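Local coordinates for protein endo-beta-mannanase (Rhizomucor miehei, PDB 4QP0) that probably hydrolyses internal beta-1,4-mannosidic linkages at random in mannans, galactomannans and glucomannans as a secreted TIM-barrel glycosidase of family 5, at residues A[250-255]-A[288-293]; A[3-8]-A[212-217]. One frame throughout, in Å; residues are numbered along the deposited sequence.

Interaction 1: residues A[250-255]-A[288-293]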
loop_
_atom_site.group_PDB
_atom_site.type_symbol
_atom_site.label_atom_id
_atom_site.label_comp_id
_atom_site.label_asym_id
_atom_site.label_seq_id
_atom_site.Cartn_x
_atom_site.Cartn_y
_atom_site.Cartn_z
ATOM N N ILE A 250 3.259 -10.482 10.095
ATOM C CA ILE A 250 3.240 -9.946 8.726
ATOM C C ILE A 250 3.079 -11.104 7.742
ATOM O O ILE A 250 3.934 -11.989 7.672
ATOM C CB ILE A 250 4.549 -9.177 8.408
ATOM C CG1 ILE A 250 4.820 -8.060 9.439
ATOM C CG2 ILE A 250 4.539 -8.644 6.981
ATOM C CD1 ILE A 250 4.035 -6.777 9.239
ATOM N N ASP A 251 1.995 -11.096 6.975
ATOM C CA ASP A 251 1.678 -12.225 6.086
ATOM C C ASP A 251 2.369 -12.180 4.733
ATOM O O ASP A 251 2.731 -13.222 4.189
ATOM C CB ASP A 251 0.171 -12.346 5.882
ATOM C CG ASP A 251 -0.577 -12.521 7.187
ATOM O OD1 ASP A 251 -0.271 -13.480 7.937
ATOM O OD2 ASP A 251 -1.470 -11.697 7.458
ATOM N N PHE A 252 2.523 -10.978 4.182
ATOM C CA PHE A 252 3.277 -10.785 2.945
ATOM C C PHE A 252 4.151 -9.529 2.997
ATOM O O PHE A 252 3.897 -8.610 3.782
ATOM C CB PHE A 252 2.353 -10.784 1.716
ATOM C CG PHE A 252 1.382 -9.635 1.672
ATOM C CD1 PHE A 252 1.705 -8.462 1.008
ATOM C CD2 PHE A 252 0.131 -9.736 2.278
ATOM C CE1 PHE A 252 0.812 -7.404 0.967
ATOM C CE2 PHE A 252 -0.770 -8.680 2.237
ATOM C CZ PHE A 252 -0.428 -7.512 1.582
ATOM N N GLY A 253 5.196 -9.516 2.176
ATOM C CA GLY A 253 6.105 -8.380 2.086
ATOM C C GLY A 253 5.780 -7.485 0.907
ATOM O O GLY A 253 5.267 -7.944 -0.126
ATOM N N THR A 254 6.081 -6.203 1.064
ATOM C CA THR A 254 5.819 -5.233 0.020
ATOM C C THR A 254 7.073 -4.463 -0.331
ATOM O O THR A 254 7.873 -4.122 0.543
ATOM C CB THR A 254 4.750 -4.224 0.458
ATOM O OG1 THR A 254 4.986 -3.867 1.826
ATOM C CG2 THR A 254 3.367 -4.829 0.342
ATOM N N PHE A 255 7.231 -4.204 -1.622
ATOM C CA PHE A 255 8.250 -3.293 -2.110
ATOM C C PHE A 255 7.786 -2.449 -3.311
ATOM O O PHE A 255 6.867 -2.818 -4.056
ATOM C CB PHE A 255 9.573 -4.023 -2.378
ATOM C CG PHE A 255 9.607 -4.817 -3.661
ATOM C CD1 PHE A 255 10.298 -4.337 -4.766
ATOM C CD2 PHE A 255 8.988 -6.059 -3.753
ATOM C CE1 PHE A 255 10.362 -5.070 -5.944
ATOM C CE2 PHE A 255 9.047 -6.800 -4.932
ATOM C CZ PHE A 255 9.741 -6.305 -6.024
ATOM N N PRO A 288 4.816 -14.628 0.512
ATOM C CA PRO A 288 4.657 -13.897 -0.735
ATOM C C PRO A 288 5.171 -12.475 -0.581
ATOM O O PRO A 288 5.115 -11.890 0.520
ATOM C CB PRO A 288 3.139 -13.874 -0.946
ATOM C CG PRO A 288 2.601 -14.924 -0.045
ATOM C CD PRO A 288 3.510 -14.897 1.139
ATOM N N VAL A 289 5.704 -11.953 -1.681
ATOM C CA VAL A 289 6.128 -10.568 -1.764
ATOM C C VAL A 289 5.410 -9.959 -2.966
ATOM O O VAL A 289 5.112 -10.652 -3.945
ATOM C CB VAL A 289 7.666 -10.445 -1.866
ATOM C CG1 VAL A 289 8.092 -8.994 -1.995
ATOM C CG2 VAL A 289 8.326 -11.049 -0.635
ATOM N N ILE A 290 5.098 -8.671 -2.855
ATOM C CA ILE A 290 4.390 -7.957 -3.901
ATOM C C ILE A 290 5.090 -6.631 -4.192
ATOM O O ILE A 290 5.372 -5.841 -3.279
ATOM C CB ILE A 290 2.893 -7.755 -3.537
ATOM C CG1 ILE A 290 2.112 -7.123 -4.699
ATOM C CG2 ILE A 290 2.734 -6.963 -2.240
ATOM C CD1 ILE A 290 0.670 -6.786 -4.373
ATOM N N MET A 291 5.411 -6.417 -5.465
ATOM C CA MET A 291 5.883 -5.123 -5.932
ATOM C C MET A 291 4.630 -4.294 -6.113
ATOM O O MET A 291 4.041 -4.246 -7.193
ATOM C CB MET A 291 6.656 -5.244 -7.240
ATOM C CG MET A 291 7.171 -3.918 -7.775
ATOM S SD MET A 291 8.467 -4.135 -9.003
ATOM C CE MET A 291 7.564 -4.794 -10.410
ATOM N N GLU A 292 4.204 -3.662 -5.027
ATOM C CA GLU A 292 2.863 -3.100 -4.991
ATOM C C GLU A 292 2.803 -1.692 -5.556
ATOM O O GLU A 292 1.712 -1.171 -5.790
ATOM C CB GLU A 292 2.321 -3.129 -3.571
ATOM C CG GLU A 292 3.186 -2.371 -2.579
ATOM C CD GLU A 292 2.438 -2.102 -1.304
ATOM O OE1 GLU A 292 1.305 -2.613 -1.196
ATOM O OE2 GLU A 292 2.970 -1.388 -0.421
ATOM N N GLU A 293 3.970 -1.077 -5.738
ATOM C CA GLU A 293 4.089 0.177 -6.474
ATOM C C GLU A 293 5.256 0.082 -7.435
ATOM O O GLU A 293 6.358 -0.312 -7.049
ATOM C CB GLU A 293 4.326 1.367 -5.545
ATOM C CG GLU A 293 3.069 2.057 -5.054
ATOM C CD GLU A 293 3.355 3.358 -4.305
ATOM O OE1 GLU A 293 4.065 4.237 -4.846
ATOM O OE2 GLU A 293 2.849 3.509 -3.172
#
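G253, T254 and F255 pair in parallel with V289, I290 and M291, joining neighbouring strands of the TIM barrel within a beta-alpha-beta unit whose connecting helix is 270-284. The short strand axes diverge by 29°. Four backbone hydrogen bonds fix the register: G253 N to P288 O (2.9 Å), I290 N to G253 O, F255 N to I290 O, and E292 N to F255 O. The last is the most bent, with 131° at the hydrogen.

On the outer, helix-facing side the F255 ring takes M291 CB over one face, 3.9 Å from the ring centroid and toward its rim, a CH-pi contact. M291 SD sits obliquely at 4.6 Å from the F255 ring centroid, a Met-aromatic contact. V289 CG1 meets the edge of the ring at F255 CD2, 3.5 Å away. H278 of the connecting helix also stacks with this ring.

T254 and I290 face the barrel interior, where T254 CG2 and I290 CG2 touch at 3.4 Å. E292 bends back over T254 because its CG stands between the backbone N and the carbonyl carbon (chi1 58°). Its carboxylate is claimed by R53 through OE1 and by H256 through OE2. T254 OG1 is bonded to G218 N, and T254 meets the carboxylate through its methyl, with T254 CG2 3.3 Å from E292 CD.

Interaction 2: residues A[3-8]-A[212-217]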
loop_
_atom_site.group_PDB
_atom_site.type_symbol
_atom_site.label_atom_id
_atom_site.label_comp_id
_atom_site.label_asym_id
_atom_site.label_seq_id
_atom_site.Cartn_x
_atom_site.Cartn_y
_atom_site.Cartn_z
ATOM N N SER A 3 -13.930 -16.205 -1.112
ATOM C CA SER A 3 -13.243 -16.525 0.175
ATOM C C SER A 3 -12.322 -15.366 0.579
ATOM O O SER A 3 -12.268 -14.349 -0.119
ATOM C CB SER A 3 -12.448 -17.828 0.030
ATOM O OG SER A 3 -12.097 -18.367 1.295
ATOM N N PHE A 4 -11.629 -15.512 1.709
ATOM C CA PHE A 4 -10.592 -14.562 2.130
ATOM C C PHE A 4 -9.269 -14.928 1.464
ATOM O O PHE A 4 -8.902 -16.105 1.426
ATOM C CB PHE A 4 -10.386 -14.591 3.652
ATOM C CG PHE A 4 -11.485 -13.934 4.442
ATOM C CD1 PHE A 4 -11.628 -12.552 4.451
ATOM C CD2 PHE A 4 -12.366 -14.702 5.202
ATOM C CE1 PHE A 4 -12.639 -11.951 5.186
ATOM C CE2 PHE A 4 -13.378 -14.105 5.940
ATOM C CZ PHE A 4 -13.514 -12.725 5.930
ATOM N N VAL A 5 -8.554 -13.922 0.956
ATOM C CA VAL A 5 -7.185 -14.106 0.454
ATOM C C VAL A 5 -6.281 -14.677 1.540
ATOM O O VAL A 5 -6.276 -14.203 2.674
ATOM C CB VAL A 5 -6.581 -12.789 -0.072
ATOM C CG1 VAL A 5 -5.105 -12.963 -0.405
ATOM C CG2 VAL A 5 -7.339 -12.320 -1.299
ATOM N N GLN A 6 -5.523 -15.705 1.185
ATOM C CA GLN A 6 -4.640 -16.365 2.134
ATOM C C GLN A 6 -3.224 -16.500 1.583
ATOM O O GLN A 6 -2.928 -16.036 0.488
ATOM C CB GLN A 6 -5.217 -17.724 2.538
ATOM C CG GLN A 6 -6.516 -17.608 3.318
ATOM C CD GLN A 6 -6.960 -18.925 3.899
ATOM O OE1 GLN A 6 -6.826 -19.972 3.263
ATOM N NE2 GLN A 6 -7.494 -18.886 5.117
ATOM N N THR A 7 -2.345 -17.116 2.362
ATOM C CA THR A 7 -0.986 -17.377 1.924
ATOM C C THR A 7 -0.653 -18.839 2.150
ATOM O O THR A 7 -0.991 -19.417 3.189
ATOM C CB THR A 7 0.049 -16.528 2.682
ATOM O OG1 THR A 7 -0.019 -16.820 4.089
ATOM C CG2 THR A 7 -0.173 -15.032 2.432
ATOM N N SER A 8 0.002 -19.428 1.156
ATOM C CA SER A 8 0.546 -20.774 1.263
ATOM C C SER A 8 1.984 -20.705 0.775
ATOM O O SER A 8 2.244 -20.676 -0.432
ATOM C CB SER A 8 -0.278 -21.757 0.426
ATOM O OG SER A 8 0.216 -23.076 0.570
ATOM N N ASN A 212 -9.122 -12.631 10.103
ATOM C CA ASN A 212 -9.483 -13.104 8.760
ATOM C C ASN A 212 -8.509 -12.622 7.702
ATOM O O ASN A 212 -8.210 -13.341 6.760
ATOM C CB ASN A 212 -10.916 -12.689 8.385
ATOM C CG ASN A 212 -11.944 -13.104 9.431
ATOM O OD1 ASN A 212 -11.871 -14.194 9.995
ATOM N ND2 ASN A 212 -12.907 -12.231 9.691
ATOM N N HIS A 213 -8.005 -11.406 7.883
ATOM C CA HIS A 213 -7.264 -10.716 6.842
ATOM C C HIS A 213 -5.779 -10.828 6.956
ATOM O O HIS A 213 -5.231 -11.063 8.037
ATOM C CB HIS A 213 -7.652 -9.242 6.805
ATOM C CG HIS A 213 -9.042 -8.994 6.297
ATOM N ND1 HIS A 213 -10.022 -8.510 7.081
ATOM C CD2 HIS A 213 -9.601 -9.185 5.035
ATOM C CE1 HIS A 213 -11.149 -8.387 6.362
ATOM N NE2 HIS A 213 -10.892 -8.805 5.110
ATOM N N LEU A 214 -5.120 -10.646 5.815
ATOM C CA LEU A 214 -3.671 -10.556 5.762
ATOM C C LEU A 214 -3.220 -9.175 6.206
ATOM O O LEU A 214 -3.981 -8.199 6.142
ATOM C CB LEU A 214 -3.154 -10.854 4.351
ATOM C CG LEU A 214 -3.586 -12.174 3.718
ATOM C CD1 LEU A 214 -2.952 -12.299 2.345
ATOM C CD2 LEU A 214 -3.214 -13.368 4.586
ATOM N N VAL A 215 -1.979 -9.101 6.663
ATOM C CA VAL A 215 -1.399 -7.833 7.074
ATOM C C VAL A 215 -0.024 -7.709 6.432
ATOM O O VAL A 215 0.727 -8.681 6.385
ATOM C CB VAL A 215 -1.305 -7.715 8.619
ATOM C CG1 VAL A 215 -0.797 -6.341 9.043
ATOM C CG2 VAL A 215 -2.663 -7.974 9.238
ATOM N N ALA A 216 0.273 -6.516 5.918
ATOM C CA ALA A 216 1.611 -6.161 5.450
ATOM C C ALA A 216 1.970 -4.763 5.942
ATOM O O ALA A 216 1.186 -4.140 6.657
ATOM C CB ALA A 216 1.689 -6.241 3.938
ATOM N N VAL A 217 3.152 -4.270 5.583
ATOM C CA VAL A 217 3.540 -2.923 5.992
ATOM C C VAL A 217 3.108 -1.896 4.962
ATOM O O VAL A 217 2.457 -0.913 5.314
ATOM C CB VAL A 217 5.051 -2.804 6.279
ATOM C CG1 VAL A 217 5.434 -1.365 6.606
ATOM C CG2 VAL A 217 5.431 -3.728 7.417
HETATM O O HOH W 1 -6.201 -14.691 5.419
HETATM O O HOH W 2 -7.187 -11.556 3.249
#
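The F4 ring carries N212 on one face and turns its edge to H213. N212 CB stands almost over the centre of the F4 ring, 3.6 Å from the centroid, a CH-pi contact; the N212 amide plane lies within 20° of the ring plane, so the two flat groups stack. H213 meets F4 in a T-shaped arrangement: the edge of F4 is turned to the face of H213, with centroids 5.2 Å apart and planes at 89°. The closest atoms of this pair are F4 CE1 and H213 NE2, at 3.6 Å. The phenyl group is thus held from two nearly perpendicular directions.

This contact sets the N-terminal segment, which leads into the hairpin of strands 6-8 and 11-14, against N212-L214, on the segment that carries TIM-barrel strand 214-216. Polar partners anchor both F4 neighbours: N212 ND2 bonds to K162 O, while H213 binds D210 OD2 through ND1 and D164 O through NE2. Two acceptors at the two imidazole nitrogens would favour a doubly protonated ring.

Beside the rings, V5 O receives two water hydrogen bonds. One water, 2.8 Å from V5 O, also donates to N212 O; the second reaches L214 N only weakly. These bridges stand in for direct backbone pairing: F4 CA and N212 CA are 6.9 Å apart, as are Q6 CA and L214 CA, too distant for a beta bridge.

L214 packs against V5 and T7, with F12 of the hairpin as a further neighbour. Its first torsion (chi1 -54°) turns the branch toward V5, L214 CG lying 3.5 Å from V5 O. T7 slides past L214 in the opposite direction, and V5 crosses it at about a right angle, with V5 CG1 3.6 Å from L214 CD1.

Interaction 1 and interaction 2 have centres about 11 Å apart and meet where strand 214-216 passes residues 251 and 252. D251 OD2 lies 2.8 Å from V215 N, a probable hydrogen bond, and the same carboxylate oxygen forms a salt bridge with K207. F252 O packs 3.2 Å from A216 CB. Strand 6-8 also touches interaction 1, T7 CG2 lying 3.7 Å from P288 CG. P288 directly precedes strand 289-294 and N212 comes before strand 214-216, which puts interaction 2 at the N-terminal ends of the barrel strands. Interaction 1 runs from there toward their C-terminal ends, where family 5 enzymes hold their active site, and E293 touches N174, E175 and W324.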